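Local coordinates for probable protein phosphatase 2C 50 (Oryza sativa subsp. japonica, PDB 5ZCG) that probably dephosphorylates phosphoserine and phosphothreonine residues of other proteins as a magnesium-dependent phosphatase of the PP2C family, at residues E74-V79 and A146-V151. The protein carries 5 engineered substitutions. Numbering follows the deposited sequence.
Sequences ERIHVV and AVVALV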
ATOM      1  N   GLU A  74      -9.718 -10.879  -2.314  1.00 35.72           N
ATOM      2  CA  GLU A  74     -10.511 -12.014  -1.848  1.00 38.54           C
ATOM      3  C   GLU A  74     -11.429 -11.687  -0.673  1.00 36.96           C
ATOM      4  O   GLU A  74     -12.443 -12.372  -0.492  1.00 37.13           O
ATOM      5  CB  GLU A  74      -9.594 -13.180  -1.455  1.00 42.88           C
ATOM      6  CG  GLU A  74      -8.660 -13.636  -2.571  1.00 51.85           C
ATOM      7  CD  GLU A  74      -9.348 -14.540  -3.584  1.00 59.88           C
ATOM      8  OE1 GLU A  74      -8.689 -14.952  -4.561  1.00 62.60           O
ATOM      9  OE2 GLU A  74     -10.547 -14.840  -3.402  1.00 63.84           O
ATOM     10  N   ARG A  75     -11.120 -10.662   0.122  1.00 33.78           N
ATOM     11  CA  ARG A  75     -11.804 -10.463   1.396  1.00 32.01           C
ATOM     12  C   ARG A  75     -12.680  -9.222   1.485  1.00 27.57           C
ATOM     13  O   ARG A  75     -13.632  -9.225   2.275  1.00 33.54           O
ATOM     14  CB  ARG A  75     -10.786 -10.412   2.542  1.00 39.18           C
ATOM     15  CG  ARG A  75     -10.393 -11.782   3.066  1.00 44.35           C
ATOM     16  CD  ARG A  75     -11.596 -12.541   3.602  1.00 40.56           C
ATOM     17  NE  ARG A  75     -11.992 -12.085   4.928  1.00 41.08           N
ATOM     18  CZ  ARG A  75     -12.952 -12.652   5.652  1.00 43.23           C
ATOM     19  NH1 ARG A  75     -13.611 -13.697   5.170  1.00 43.84           N
ATOM     20  NH2 ARG A  75     -13.253 -12.178   6.855  1.00 42.90           N
ATOM     21  N   ILE A  76     -12.356  -8.136   0.775  1.00 25.62           N
ATOM     22  CA  ILE A  76     -13.092  -6.898   1.009  1.00 26.50           C
ATOM     23  C   ILE A  76     -14.567  -7.083   0.680  1.00 27.83           C
ATOM     24  O   ILE A  76     -15.438  -6.639   1.434  1.00 27.82           O
ATOM     25  CB  ILE A  76     -12.485  -5.727   0.221  1.00 30.33           C
ATOM     26  CG1 ILE A  76     -11.233  -5.213   0.932  1.00 33.57           C
ATOM     27  CG2 ILE A  76     -13.513  -4.606   0.085  1.00 30.25           C
ATOM     28  CD1 ILE A  76     -10.684  -3.937   0.348  1.00 39.08           C
ATOM     29  N   HIS A  77     -14.875  -7.737  -0.444  1.00 26.67           N
ATOM     30  CA  HIS A  77     -16.279  -7.858  -0.824  1.00 29.13           C
ATOM     31  C   HIS A  77     -17.044  -8.745   0.149  1.00 27.57           C
ATOM     32  O   HIS A  77     -18.221  -8.486   0.413  1.00 31.62           O
ATOM     33  CB  HIS A  77     -16.424  -8.374  -2.260  1.00 28.76           C
ATOM     34  CG  HIS A  77     -16.083  -9.820  -2.439  1.00 33.04           C
ATOM     35  ND1 HIS A  77     -14.815 -10.252  -2.768  1.00 36.02           N
ATOM     36  CD2 HIS A  77     -16.855 -10.930  -2.376  1.00 33.64           C
ATOM     37  CE1 HIS A  77     -14.815 -11.568  -2.881  1.00 34.75           C
ATOM     38  NE2 HIS A  77     -16.040 -12.005  -2.647  1.00 35.72           N
ATOM     39  N   VAL A  78     -16.385  -9.753   0.728  1.00 29.11           N
ATOM     40  CA  VAL A  78     -17.043 -10.629   1.696  1.00 31.37           C
ATOM     41  C   VAL A  78     -17.329  -9.873   2.989  1.00 33.67           C
ATOM     42  O   VAL A  78     -18.451  -9.911   3.525  1.00 36.07           O
ATOM     43  CB  VAL A  78     -16.168 -11.869   1.966  1.00 33.46           C
ATOM     44  CG1 VAL A  78     -16.833 -12.792   3.003  1.00 31.07           C
ATOM     45  CG2 VAL A  78     -15.857 -12.614   0.672  1.00 34.42           C
ATOM     46  N   VAL A  79     -16.321  -9.155   3.495  1.00 28.77           N
ATOM     47  CA  VAL A  79     -16.498  -8.386   4.723  1.00 27.24           C
ATOM     48  C   VAL A  79     -17.546  -7.300   4.520  1.00 29.74           C
ATOM     49  O   VAL A  79     -18.401  -7.073   5.386  1.00 27.43           O
ATOM     50  CB  VAL A  79     -15.152  -7.805   5.199  1.00 25.76           C
ATOM     51  CG1 VAL A  79     -15.357  -6.854   6.371  1.00 27.12           C
ATOM     52  CG2 VAL A  79     -14.207  -8.928   5.597  1.00 25.11           C
ATOM     53  N   ALA A 146      -6.702   0.497  -1.961  1.00 22.72           N
ATOM     54  CA  ALA A 146      -8.014  -0.113  -2.123  1.00 26.25           C
ATOM     55  C   ALA A 146      -8.944   0.980  -2.619  1.00 26.49           C
ATOM     56  O   ALA A 146      -9.277   1.894  -1.862  1.00 29.32           O
ATOM     57  CB  ALA A 146      -8.518  -0.719  -0.811  1.00 19.81           C
ATOM     58  N   VAL A 147      -9.348   0.908  -3.881  1.00 25.30           N
ATOM     59  CA  VAL A 147     -10.387   1.787  -4.393  1.00 27.32           C
ATOM     60  C   VAL A 147     -11.534   0.890  -4.833  1.00 29.23           C
ATOM     61  O   VAL A 147     -11.352   0.007  -5.682  1.00 32.26           O
ATOM     62  CB  VAL A 147      -9.882   2.702  -5.530  1.00 32.03           C
ATOM     63  CG1 VAL A 147      -9.293   1.909  -6.690  1.00 26.49           C
ATOM     64  CG2 VAL A 147     -10.990   3.635  -6.005  1.00 35.01           C
ATOM     65  N   VAL A 148     -12.692   1.054  -4.197  1.00 28.70           N
ATOM     66  CA  VAL A 148     -13.823   0.186  -4.477  1.00 27.67           C
ATOM     67  C   VAL A 148     -15.038   1.036  -4.814  1.00 27.01           C
ATOM     68  O   VAL A 148     -15.213   2.151  -4.311  1.00 28.19           O
ATOM     69  CB  VAL A 148     -14.131  -0.787  -3.308  1.00 28.65           C
ATOM     70  CG1 VAL A 148     -12.841  -1.431  -2.782  1.00 24.92           C
ATOM     71  CG2 VAL A 148     -14.891  -0.091  -2.195  1.00 33.52           C
ATOM     72  N   ALA A 149     -15.866   0.490  -5.694  1.00 26.59           N
ATOM     73  CA  ALA A 149     -17.103   1.107  -6.139  1.00 32.87           C
ATOM     74  C   ALA A 149     -18.212   0.076  -6.012  1.00 30.79           C
ATOM     75  O   ALA A 149     -18.174  -0.977  -6.660  1.00 31.00           O
ATOM     76  CB  ALA A 149     -16.988   1.607  -7.580  1.00 35.95           C
ATOM     77  N   LEU A 150     -19.173   0.367  -5.149  1.00 30.13           N
ATOM     78  CA  LEU A 150     -20.430  -0.350  -5.104  1.00 28.01           C
ATOM     79  C   LEU A 150     -21.358   0.280  -6.129  1.00 27.48           C
ATOM     80  O   LEU A 150     -21.567   1.497  -6.123  1.00 28.39           O
ATOM     81  CB  LEU A 150     -21.027  -0.278  -3.696  1.00 32.56           C
ATOM     82  CG  LEU A 150     -22.410  -0.871  -3.436  1.00 34.89           C
ATOM     83  CD1 LEU A 150     -22.461  -1.384  -2.005  1.00 34.01           C
ATOM     84  CD2 LEU A 150     -23.499   0.161  -3.679  1.00 37.04           C
ATOM     85  N   VAL A 151     -21.891  -0.537  -7.025  1.00 27.42           N
ATOM     86  CA  VAL A 151     -22.754  -0.074  -8.098  1.00 32.39           C
ATOM     87  C   VAL A 151     -24.111  -0.735  -7.921  1.00 30.93           C
ATOM     88  O   VAL A 151     -24.199  -1.960  -7.781  1.00 29.24           O
ATOM     89  CB  VAL A 151     -22.168  -0.395  -9.485  1.00 29.62           C
ATOM     90  CG1 VAL A 151     -23.126   0.052 -10.570  1.00 27.86           C
ATOM     91  CG2 VAL A 151     -20.788   0.253  -9.650  1.00 27.97           C
TER
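I76 meets A146 and V148 through aliphatic carbons alone, and the one aromatic ring of the two segments, that of H77, stays out of the contact: V78 CG2 lies over one face, 3.3 Å above the ring plane and offset toward the rim, while the H77 side chain also touches L56 of strand 53-63. The setting is the PP2C fold, a β-sandwich flanked by helices, in which helix 67-91 packs here on one face of the sheet that holds strand 143-151.

The contact illustrates how a branched side chain can span two strand positions. Alternation along the strand turns A146 and V148 to the helix and V147 to the other face of the sheet. The β-branching of I76 then divides the work. Its CG1 stands opposite the carbonyl carbon (chi1 -78°), and a nearly straight chi2 of -171° carries CD1 out to A146. CG2, the other branch, reaches V148. With the nearest α-carbons, those of I76 and V148, 9.0 Å apart, the area buried is modest at 94 Å².

Helix 99-118 adds to this apolar layer: V114 touches I76, F111 touches A146 and F107 touches V148. R75 NH2 forms a salt bridge with E117 OE1, which links helix 67-91 to helix 99-118. A bound magnesium ion lies about 12 Å from the side chain of A146, so the contact belongs to the core rather than to the metal centre. Its two touches are I76 CD1 to A146 CB, 4.0 Å, and the slacker I76 CG2 to V148 CG1, 4.3 Å.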